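PDB 3DJE: fructosyl amine: oxygen oxidoreductase from Aspergillus fumigatus, which deglycates Amadori compounds, oxidising fructosyl amines and fructosyl amino acids with molecular oxygen by means of a bound FAD cofactor. Local coordinates for residues A[394-397]-A[398-401]; A[376-379]-A[380-384]; A[23-27]-A[28-32]. All blocks are in the same frame, centred on the assembly; numbering follows the deposited sequence.

Contact 1 of 3, residues A[394-397]-A[398-401]; sequences KWNP and DIAA
One face of the Asn396 amide is covered by Ile399: CG2 of Ile399 sits almost directly over CG of Asn396, 3.8 Å away, and CB of Ile399 lies over the same face, 3.8 Å from OD1 of Asn396. At the nitrogen end, ND2 of Asn396 makes a weak hydrogen bond of 2.8 Å to water 1, which lies somewhat to the other side of the amide plane. That water also accepts from Asp398 N at 3.1 Å. The amide can turn over Ile399 because its CG stands anti to the backbone N (chi1 -156°). The backbone carbonyl is tightly packed as well, with Ile399 CG2 3.2 Å from Asn396 O, and Ile399 N gives that oxygen a weak bond. Pro397, which has no N-H to donate, sits well at the start of the short, weakly bonded turn; its carbonyl oxygen takes Ala400 N at 3.0 Å, the donor standing well above the carbonyl plane. Outside the turn, Gln230 accepts from the backbone N of Asn396, and Ile399 rests on the loop at Asn342. This is a surface feature, away from the flavin and the substrate pocket. An apolar branch against one face and one weakly held water at the nitrogen end limit how the amide can turn, and the same water takes up the N-H of Asp398 that leads into the turn.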
ATOM      1  N   LYS A 394       2.914  11.589  14.508  1.00 15.47           N
ATOM      2  CA  LYS A 394       1.811  12.166  15.287  1.00 15.78           C
ATOM      3  C   LYS A 394       0.794  12.934  14.439  1.00 15.74           C
ATOM      4  O   LYS A 394       1.081  13.305  13.307  1.00 15.66           O
ATOM      5  CB  LYS A 394       2.355  13.094  16.378  1.00 16.79           C
ATOM      6  CG  LYS A 394       3.091  14.301  15.846  1.00 18.44           C
ATOM      7  CD  LYS A 394       3.368  15.243  16.988  1.00 24.02           C
ATOM      8  CE  LYS A 394       4.269  16.371  16.582  1.00 26.33           C
ATOM      9  NZ  LYS A 394       4.598  17.158  17.808  1.00 29.12           N
ATOM     10  N   TRP A 395      -0.394  13.148  15.010  1.00 16.21           N
ATOM     11  CA  TRP A 395      -1.389  14.065  14.443  1.00 17.17           C
ATOM     12  C   TRP A 395      -0.704  15.396  14.146  1.00 18.11           C
ATOM     13  O   TRP A 395      -0.071  15.974  15.027  1.00 18.55           O
ATOM     14  CB  TRP A 395      -2.532  14.259  15.443  1.00 16.90           C
ATOM     15  CG  TRP A 395      -3.677  15.068  14.936  1.00 17.31           C
ATOM     16  CD1 TRP A 395      -3.888  16.411  15.141  1.00 18.11           C
ATOM     17  CD2 TRP A 395      -4.788  14.597  14.164  1.00 15.98           C
ATOM     18  NE1 TRP A 395      -5.067  16.802  14.534  1.00 18.84           N
ATOM     19  CE2 TRP A 395      -5.638  15.712  13.928  1.00 16.98           C
ATOM     20  CE3 TRP A 395      -5.148  13.347  13.635  1.00 16.25           C
ATOM     21  CZ2 TRP A 395      -6.819  15.611  13.184  1.00 17.99           C
ATOM     22  CZ3 TRP A 395      -6.339  13.245  12.903  1.00 17.77           C
ATOM     23  CH2 TRP A 395      -7.156  14.374  12.686  1.00 17.62           C
ATOM     24  N   ASN A 396      -0.811  15.863  12.902  1.00 19.46           N
ATOM     25  CA  ASN A 396       0.036  16.961  12.422  1.00 21.37           C
ATOM     26  C   ASN A 396      -0.670  17.889  11.428  1.00 22.12           C
ATOM     27  O   ASN A 396      -0.314  17.911  10.253  1.00 21.86           O
ATOM     28  CB  ASN A 396       1.301  16.372  11.772  1.00 21.65           C
ATOM     29  CG  ASN A 396       2.497  17.339  11.768  1.00 23.52           C
ATOM     30  OD1 ASN A 396       3.622  16.928  11.483  1.00 27.24           O
ATOM     31  ND2 ASN A 396       2.259  18.604  12.083  1.00 26.43           N
ATOM     32  N   PRO A 397      -1.667  18.665  11.887  1.00 23.03           N
ATOM     33  CA  PRO A 397      -2.339  19.551  10.928  1.00 24.12           C
ATOM     34  C   PRO A 397      -1.414  20.631  10.344  1.00 25.38           C
ATOM     35  O   PRO A 397      -1.616  21.075   9.210  1.00 25.36           O
ATOM     36  CB  PRO A 397      -3.455  20.196  11.762  1.00 24.13           C
ATOM     37  CG  PRO A 397      -3.019  20.059  13.161  1.00 23.77           C
ATOM     38  CD  PRO A 397      -2.225  18.799  13.246  1.00 22.93           C
ATOM     39  N   ASP A 398      -0.398  21.035  11.102  1.00 27.01           N
ATOM     40  CA  ASP A 398       0.486  22.124  10.671  1.00 28.60           C
ATOM     41  C   ASP A 398       1.296  21.816   9.411  1.00 29.05           C
ATOM     42  O   ASP A 398       1.575  22.716   8.625  1.00 29.26           O
ATOM     43  CB  ASP A 398       1.402  22.571  11.819  1.00 29.28           C
ATOM     44  CG  ASP A 398       0.630  23.227  12.961  1.00 30.77           C
ATOM     45  OD1 ASP A 398      -0.503  23.702  12.732  1.00 33.04           O
ATOM     46  OD2 ASP A 398       1.157  23.271  14.093  1.00 32.63           O
ATOM     47  N   ILE A 399       1.654  20.547   9.215  1.00 29.43           N
ATOM     48  CA  ILE A 399       2.364  20.115   8.006  1.00 30.11           C
ATOM     49  C   ILE A 399       1.445  20.116   6.780  1.00 30.15           C
ATOM     50  O   ILE A 399       1.914  20.190   5.638  1.00 30.47           O
ATOM     51  CB  ILE A 399       3.026  18.718   8.193  1.00 30.16           C
ATOM     52  CG1 ILE A 399       4.202  18.546   7.228  1.00 31.46           C
ATOM     53  CG2 ILE A 399       2.003  17.575   8.032  1.00 30.53           C
ATOM     54  CD1 ILE A 399       5.379  17.809   7.828  1.00 33.15           C
ATOM     55  N   ALA A 400       0.141  20.038   7.035  1.00 30.20           N
ATOM     56  CA  ALA A 400      -0.865  19.968   5.984  1.00 30.70           C
ATOM     57  C   ALA A 400      -1.532  21.317   5.695  1.00 30.90           C
ATOM     58  O   ALA A 400      -2.376  21.415   4.803  1.00 30.96           O
ATOM     59  CB  ALA A 400      -1.904  18.922   6.339  1.00 30.54           C
ATOM     60  N   ALA A 401      -1.164  22.350   6.453  1.00 31.40           N
ATOM     61  CA  ALA A 401      -1.672  23.695   6.184  1.00 31.64           C
ATOM     62  C   ALA A 401      -1.034  24.220   4.899  1.00 31.86           C
ATOM     63  O   ALA A 401       0.128  23.906   4.601  1.00 32.15           O
ATOM     64  CB  ALA A 401      -1.393  24.624   7.352  1.00 31.96           C
TER
HETATM   65  O   HOH W   1       0.714  20.164  13.864  1.00 34.03           O

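Contact 2 of 3, residues A[376-379]-A[380-384]; sequences LIVD and AMEGK
Val378 and Glu382, one helical turn apart, lie side by side and point the same way, with CG1 of Val378 3.8 Å from OE2 of Glu382. The aliphatic part of the glutamate also runs along the backbone, its CG 3.5 Å from Val378 O. A residue further on, Asp379 and Lys384 cross at about a right angle; OD1 of Asp379 passes 4.1 Å from CB of Lys384, a loose contact, and the ammonium is farther off. Lys384 instead runs out fully extended, and its NZ reaches OE1 of Glu382 in a salt bridge of 2.8 Å, coming from above the carboxylate plane. The helix bond from Glu382 N to Val378 O, 2.9 Å, sets the first pair side by side. A Schellman motif then brings Lys384 round: Lys384 N bonds to Asp379 O at 2.8 Å, almost perfectly straight at 177°, while Gly383 N turns back to Ala380 O at 3.3 Å. Gly383 has a positive phi of 75°, which glycine adopts readily. In the next shell, Arg28 bridges OD1 of Asp379 and OE1 of Glu382, and Tyr30 bonds to OE2 of Glu382. Asp379 OD1 and Glu382 OE1 stand only 4.6 Å apart, yet Arg28 is shared by both, and Lys384 adds its charge at Glu382. Both acids therefore probably stay ionised. They tie the last turn of helix 373-382 to the loop after helix 16-27, while Ile377 packs on Phe214, Ile347 and the FAD-binding residue Trp17, and Ala380 on Ile347.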
ATOM      1  N   LEU A 376       2.623  -0.925  16.524  1.00 12.46           N
ATOM      2  CA  LEU A 376       2.772   0.517  16.685  1.00 12.39           C
ATOM      3  C   LEU A 376       1.408   1.196  16.904  1.00 11.55           C
ATOM      4  O   LEU A 376       1.282   2.118  17.698  1.00 11.27           O
ATOM      5  CB  LEU A 376       3.491   1.119  15.475  1.00 12.36           C
ATOM      6  CG  LEU A 376       3.822   2.606  15.554  1.00 14.03           C
ATOM      7  CD1 LEU A 376       4.759   2.928  16.755  1.00 16.68           C
ATOM      8  CD2 LEU A 376       4.431   3.066  14.222  1.00 13.69           C
ATOM      9  N   ILE A 377       0.385   0.698  16.221  1.00 10.66           N
ATOM     10  CA  ILE A 377      -0.964   1.239  16.373  1.00 10.80           C
ATOM     11  C   ILE A 377      -1.524   0.903  17.772  1.00 11.33           C
ATOM     12  O   ILE A 377      -2.170   1.740  18.432  1.00 11.50           O
ATOM     13  CB  ILE A 377      -1.909   0.738  15.236  1.00 10.74           C
ATOM     14  CG1 ILE A 377      -1.426   1.275  13.865  1.00 10.25           C
ATOM     15  CG2 ILE A 377      -3.370   1.130  15.536  1.00 11.17           C
ATOM     16  CD1 ILE A 377      -1.997   0.539  12.652  1.00 11.29           C
ATOM     17  N   VAL A 378      -1.267  -0.322  18.231  1.00 10.82           N
ATOM     18  CA  VAL A 378      -1.637  -0.700  19.616  1.00 11.26           C
ATOM     19  C   VAL A 378      -0.834   0.149  20.624  1.00 11.51           C
ATOM     20  O   VAL A 378      -1.383   0.626  21.612  1.00 11.83           O
ATOM     21  CB  VAL A 378      -1.513  -2.206  19.875  1.00 11.78           C
ATOM     22  CG1 VAL A 378      -1.857  -2.542  21.346  1.00 11.83           C
ATOM     23  CG2 VAL A 378      -2.478  -2.972  18.961  1.00 11.88           C
ATOM     24  N   ASP A 379       0.462   0.340  20.369  1.00 12.81           N
ATOM     25  CA  ASP A 379       1.263   1.210  21.222  1.00 13.67           C
ATOM     26  C   ASP A 379       0.648   2.609  21.346  1.00 14.48           C
ATOM     27  O   ASP A 379       0.631   3.198  22.424  1.00 14.35           O
ATOM     28  CB  ASP A 379       2.690   1.303  20.702  1.00 14.22           C
ATOM     29  CG  ASP A 379       3.527   0.066  21.027  1.00 16.43           C
ATOM     30  OD1 ASP A 379       3.102  -0.809  21.831  1.00 19.25           O
ATOM     31  OD2 ASP A 379       4.647  -0.017  20.470  1.00 18.66           O
ATOM     32  N   ALA A 380       0.128   3.135  20.240  1.00 14.08           N
ATOM     33  CA  ALA A 380      -0.512   4.445  20.276  1.00 14.74           C
ATOM     34  C   ALA A 380      -1.711   4.433  21.222  1.00 15.82           C
ATOM     35  O   ALA A 380      -1.873   5.340  22.036  1.00 15.58           O
ATOM     36  CB  ALA A 380      -0.915   4.887  18.874  1.00 14.50           C
HETATM   37  N   MSE A 381      -2.545   3.399  21.129  0.50 17.11           N
HETATM   38  CA  MSE A 381      -3.697   3.291  22.028  0.50 20.17           C
HETATM   39  C   MSE A 381      -3.229   3.269  23.476  0.50 18.48           C
HETATM   40  O   MSE A 381      -3.787   3.965  24.329  0.50 18.34           O
HETATM   41  CB  MSE A 381      -4.543   2.048  21.733  0.50 19.64           C
HETATM   42  CG  MSE A 381      -5.823   2.008  22.569  0.50 22.29           C
HETATM   43 SE   MSE A 381      -6.657   0.256  22.823  0.50 29.97          SE
HETATM   44  CE  MSE A 381      -5.135  -0.784  23.428  0.50 26.76           C
ATOM     45  N   GLU A 382      -2.183   2.488  23.737  1.00 17.70           N
ATOM     46  CA  GLU A 382      -1.703   2.262  25.106  1.00 18.43           C
ATOM     47  C   GLU A 382      -0.779   3.360  25.640  1.00 18.70           C
ATOM     48  O   GLU A 382      -0.424   3.347  26.823  1.00 19.85           O
ATOM     49  CB  GLU A 382      -1.012   0.900  25.201  1.00 18.03           C
ATOM     50  CG  GLU A 382      -1.940  -0.278  24.950  1.00 18.48           C
ATOM     51  CD  GLU A 382      -1.244  -1.625  25.114  1.00 19.41           C
ATOM     52  OE1 GLU A 382      -0.002  -1.647  25.186  1.00 21.65           O
ATOM     53  OE2 GLU A 382      -1.944  -2.662  25.141  1.00 21.35           O
ATOM     54  N   GLY A 383      -0.403   4.301  24.780  1.00 18.80           N
ATOM     55  CA  GLY A 383       0.511   5.393  25.153  1.00 19.03           C
ATOM     56  C   GLY A 383       1.973   4.989  25.287  1.00 19.11           C
ATOM     57  O   GLY A 383       2.704   5.561  26.103  1.00 20.13           O
ATOM     58  N   LYS A 384       2.416   4.040  24.460  1.00 18.61           N
ATOM     59  CA  LYS A 384       3.767   3.453  24.566  1.00 18.88           C
ATOM     60  C   LYS A 384       4.695   3.756  23.371  1.00 19.08           C
ATOM     61  O   LYS A 384       5.774   3.154  23.239  1.00 19.34           O
ATOM     62  CB  LYS A 384       3.660   1.936  24.763  1.00 18.85           C
ATOM     63  CG  LYS A 384       3.050   1.518  26.085  1.00 20.58           C
ATOM     64  CD  LYS A 384       2.807   0.026  26.104  1.00 22.31           C
ATOM     65  CE  LYS A 384       2.298  -0.435  27.459  1.00 24.92           C
ATOM     66  NZ  LYS A 384       1.829  -1.848  27.342  1.00 27.09           N
TER

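Contact 3 of 3, residues A[23-27]-A[28-32]; sequences LHLAR and RGYTN
Tyr30 folds back over the last turn of helix 16-27 to meet Leu25. Its CB lies 3.5 Å from Leu25 O, a closeness that follows from the backbone, since Tyr30 N donates to that same oxygen at 3.0 Å. With CG beside the backbone N (chi1 -67°), the ring is laid along the helix end. Its CD2 edge meets Leu25 O in the ring plane at 3.4 Å, while Leu25 CD2 stands over one face, a CH-pi contact 4.2 Å from the ring centroid. At the tip, OH passes beyond the turn to Glu382 of helix 373-382, and Lys5 makes a cation-pi contact with the ring. Leucine suits the inner position, for it packs against Leu9 and Ile11 of the central sheet as well. Together with the Tyr30 N to Leu25 O bond, Gly29 N to Ala26 O at 3.1 Å makes a Schellman motif. Gly29 is its C-prime residue, with a phi of 103°, where a CB would press on the preceding carbonyl oxygen. Water 2 links the turn, donating to Ala26 O at 2.8 Å and to Tyr30 O. Arg28 lies along the other flank: Arg28 N bonds to His24 O, and CB, CG and CD of Arg28 all pack on this oxygen before a bend at chi3 (68°) sends the guanidinium to salt bridges with Glu382 and Asp379. The carbonyls of His24, Leu25 and Ala26 thus all find donors, and Arg28, its charge spent on two carboxylates, probably helps anchor the helix end.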
ATOM      1  N   LEU A  23      -4.621  -8.434  14.655  1.00  9.09           N
ATOM      2  CA  LEU A  23      -3.682  -9.501  14.988  1.00  9.54           C
ATOM      3  C   LEU A  23      -2.883  -9.161  16.229  1.00  9.63           C
ATOM      4  O   LEU A  23      -2.768  -9.990  17.152  1.00 10.20           O
ATOM      5  CB  LEU A  23      -2.748  -9.767  13.804  1.00  9.49           C
ATOM      6  CG  LEU A  23      -1.681 -10.835  14.070  1.00 10.06           C
ATOM      7  CD1 LEU A  23      -2.333 -12.201  14.344  1.00 14.09           C
ATOM      8  CD2 LEU A  23      -0.697 -10.891  12.887  1.00 11.07           C
ATOM      9  N   HIS A  24      -2.332  -7.944  16.265  1.00  9.49           N
ATOM     10  CA  HIS A  24      -1.499  -7.552  17.396  1.00 10.26           C
ATOM     11  C   HIS A  24      -2.283  -7.335  18.677  1.00  9.94           C
ATOM     12  O   HIS A  24      -1.791  -7.677  19.754  1.00 10.52           O
ATOM     13  CB  HIS A  24      -0.573  -6.406  17.024  1.00 10.97           C
ATOM     14  CG  HIS A  24       0.530  -6.845  16.122  1.00 11.54           C
ATOM     15  ND1 HIS A  24       1.588  -7.606  16.574  1.00 14.31           N
ATOM     16  CD2 HIS A  24       0.718  -6.686  14.790  1.00 10.34           C
ATOM     17  CE1 HIS A  24       2.402  -7.865  15.562  1.00 13.76           C
ATOM     18  NE2 HIS A  24       1.892  -7.325  14.469  1.00 11.97           N
ATOM     19  N   LEU A  25      -3.521  -6.861  18.572  1.00  9.54           N
ATOM     20  CA  LEU A  25      -4.367  -6.787  19.769  1.00  9.69           C
ATOM     21  C   LEU A  25      -4.560  -8.193  20.332  1.00  9.85           C
ATOM     22  O   LEU A  25      -4.425  -8.402  21.551  1.00 10.65           O
ATOM     23  CB  LEU A  25      -5.733  -6.166  19.460  1.00  9.67           C
ATOM     24  CG  LEU A  25      -5.746  -4.648  19.301  1.00  9.01           C
ATOM     25  CD1 LEU A  25      -7.071  -4.199  18.676  1.00 11.09           C
ATOM     26  CD2 LEU A  25      -5.507  -3.882  20.611  1.00  9.93           C
ATOM     27  N   ALA A  26      -4.888  -9.144  19.452  1.00 10.74           N
ATOM     28  CA  ALA A  26      -5.127 -10.531  19.857  1.00 11.02           C
ATOM     29  C   ALA A  26      -3.863 -11.118  20.481  1.00 11.64           C
ATOM     30  O   ALA A  26      -3.928 -11.763  21.538  1.00 12.07           O
ATOM     31  CB  ALA A  26      -5.571 -11.379  18.669  1.00 12.18           C
ATOM     32  N   ARG A  27      -2.713 -10.873  19.857  1.00 11.36           N
ATOM     33  CA  ARG A  27      -1.440 -11.392  20.421  1.00 12.08           C
ATOM     34  C   ARG A  27      -1.119 -10.806  21.782  1.00 12.93           C
ATOM     35  O   ARG A  27      -0.470 -11.460  22.610  1.00 13.55           O
ATOM     36  CB  ARG A  27      -0.270 -11.163  19.464  1.00 12.22           C
ATOM     37  CG  ARG A  27      -0.353 -12.026  18.233  1.00 12.54           C
ATOM     38  CD  ARG A  27       0.854 -11.744  17.349  1.00 13.03           C
ATOM     39  NE  ARG A  27       0.956 -12.700  16.260  1.00 13.46           N
ATOM     40  CZ  ARG A  27       1.931 -12.686  15.349  1.00 14.04           C
ATOM     41  NH1 ARG A  27       2.882 -11.756  15.412  1.00 16.79           N
ATOM     42  NH2 ARG A  27       1.958 -13.602  14.389  1.00 16.10           N
ATOM     43  N   ARG A  28      -1.573  -9.581  22.014  1.00 13.20           N
ATOM     44  CA  ARG A  28      -1.272  -8.879  23.250  1.00 14.14           C
ATOM     45  C   ARG A  28      -2.326  -9.121  24.334  1.00 14.43           C
ATOM     46  O   ARG A  28      -2.266  -8.522  25.409  1.00 15.76           O
ATOM     47  CB  ARG A  28      -0.985  -7.400  22.972  1.00 14.40           C
ATOM     48  CG  ARG A  28       0.348  -7.259  22.224  1.00 14.76           C
ATOM     49  CD  ARG A  28       0.535  -5.927  21.521  1.00 16.99           C
ATOM     50  NE  ARG A  28       0.678  -4.807  22.441  1.00 18.16           N
ATOM     51  CZ  ARG A  28       1.306  -3.672  22.142  1.00 18.09           C
ATOM     52  NH1 ARG A  28       1.880  -3.510  20.958  1.00 17.82           N
ATOM     53  NH2 ARG A  28       1.371  -2.703  23.032  1.00 17.10           N
ATOM     54  N   GLY A  29      -3.254 -10.029  24.045  1.00 14.17           N
ATOM     55  CA  GLY A  29      -4.169 -10.550  25.062  1.00 14.70           C
ATOM     56  C   GLY A  29      -5.575 -10.006  25.044  1.00 14.65           C
ATOM     57  O   GLY A  29      -6.408 -10.443  25.848  1.00 14.91           O
ATOM     58  N   TYR A  30      -5.861  -9.059  24.152  1.00 13.54           N
ATOM     59  CA  TYR A  30      -7.218  -8.488  24.100  1.00 13.12           C
ATOM     60  C   TYR A  30      -8.216  -9.497  23.562  1.00 13.15           C
ATOM     61  O   TYR A  30      -7.926 -10.195  22.587  1.00 13.45           O
ATOM     62  CB  TYR A  30      -7.231  -7.196  23.296  1.00 13.06           C
ATOM     63  CG  TYR A  30      -6.464  -6.075  23.960  1.00 13.47           C
ATOM     64  CD1 TYR A  30      -7.099  -5.220  24.872  1.00 13.45           C
ATOM     65  CD2 TYR A  30      -5.109  -5.873  23.703  1.00 12.36           C
ATOM     66  CE1 TYR A  30      -6.412  -4.181  25.480  1.00 11.38           C
ATOM     67  CE2 TYR A  30      -4.407  -4.822  24.309  1.00 12.80           C
ATOM     68  CZ  TYR A  30      -5.066  -3.982  25.207  1.00 14.34           C
ATOM     69  OH  TYR A  30      -4.375  -2.956  25.832  1.00 14.84           O
ATOM     70  N   THR A  31      -9.396  -9.564  24.184  1.00 12.62           N
ATOM     71  CA  THR A  31     -10.333 -10.651  23.889  1.00 12.77           C
ATOM     72  C   THR A  31     -11.713 -10.191  23.418  1.00 12.52           C
ATOM     73  O   THR A  31     -12.602 -11.030  23.235  1.00 12.97           O
ATOM     74  CB  THR A  31     -10.566 -11.522  25.126  1.00 13.23           C
ATOM     75  OG1 THR A  31     -11.101 -10.702  26.165  1.00 15.25           O
ATOM     76  CG2 THR A  31      -9.274 -12.139  25.608  1.00 13.28           C
ATOM     77  N   ASN A  32     -11.886  -8.885  23.218  1.00 13.05           N
ATOM     78  CA  ASN A  32     -13.177  -8.343  22.812  1.00 13.52           C
ATOM     79  C   ASN A  32     -13.039  -7.329  21.672  1.00 13.30           C
ATOM     80  O   ASN A  32     -13.479  -6.177  21.782  1.00 14.36           O
ATOM     81  CB  ASN A  32     -13.899  -7.750  24.033  1.00 14.04           C
ATOM     82  CG  ASN A  32     -15.356  -7.389  23.748  1.00 15.88           C
ATOM     83  OD1 ASN A  32     -15.927  -7.785  22.725  1.00 18.47           O
ATOM     84  ND2 ASN A  32     -15.963  -6.624  24.657  1.00 19.30           N
TER
HETATM   85  O   HOH W   2      -6.151 -12.497  23.112  1.00 17.01           O

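From the N terminus, contact 3 comes first: it ends helix 16-27, which follows strand 9-12 and the probable dinucleotide-binding glycine motif, and turns the chain toward strand 33-37 of the Rossmann-type sheet. Far along the sequence, contact 2 ends helix 373-382, and contact 1 then forms the short turn after helix 387-393. The three lie in series; each closes just a local turn, and none nests within or crosses another. Contacts 2 and 3 nevertheless meet in space, where Arg28 and Tyr30 join the two helix ends. Contact 1 stands apart, its nearest atoms about 9 Å from contact 2; Trp395 and Asn396 tie its loop to Asp348 and Gln230.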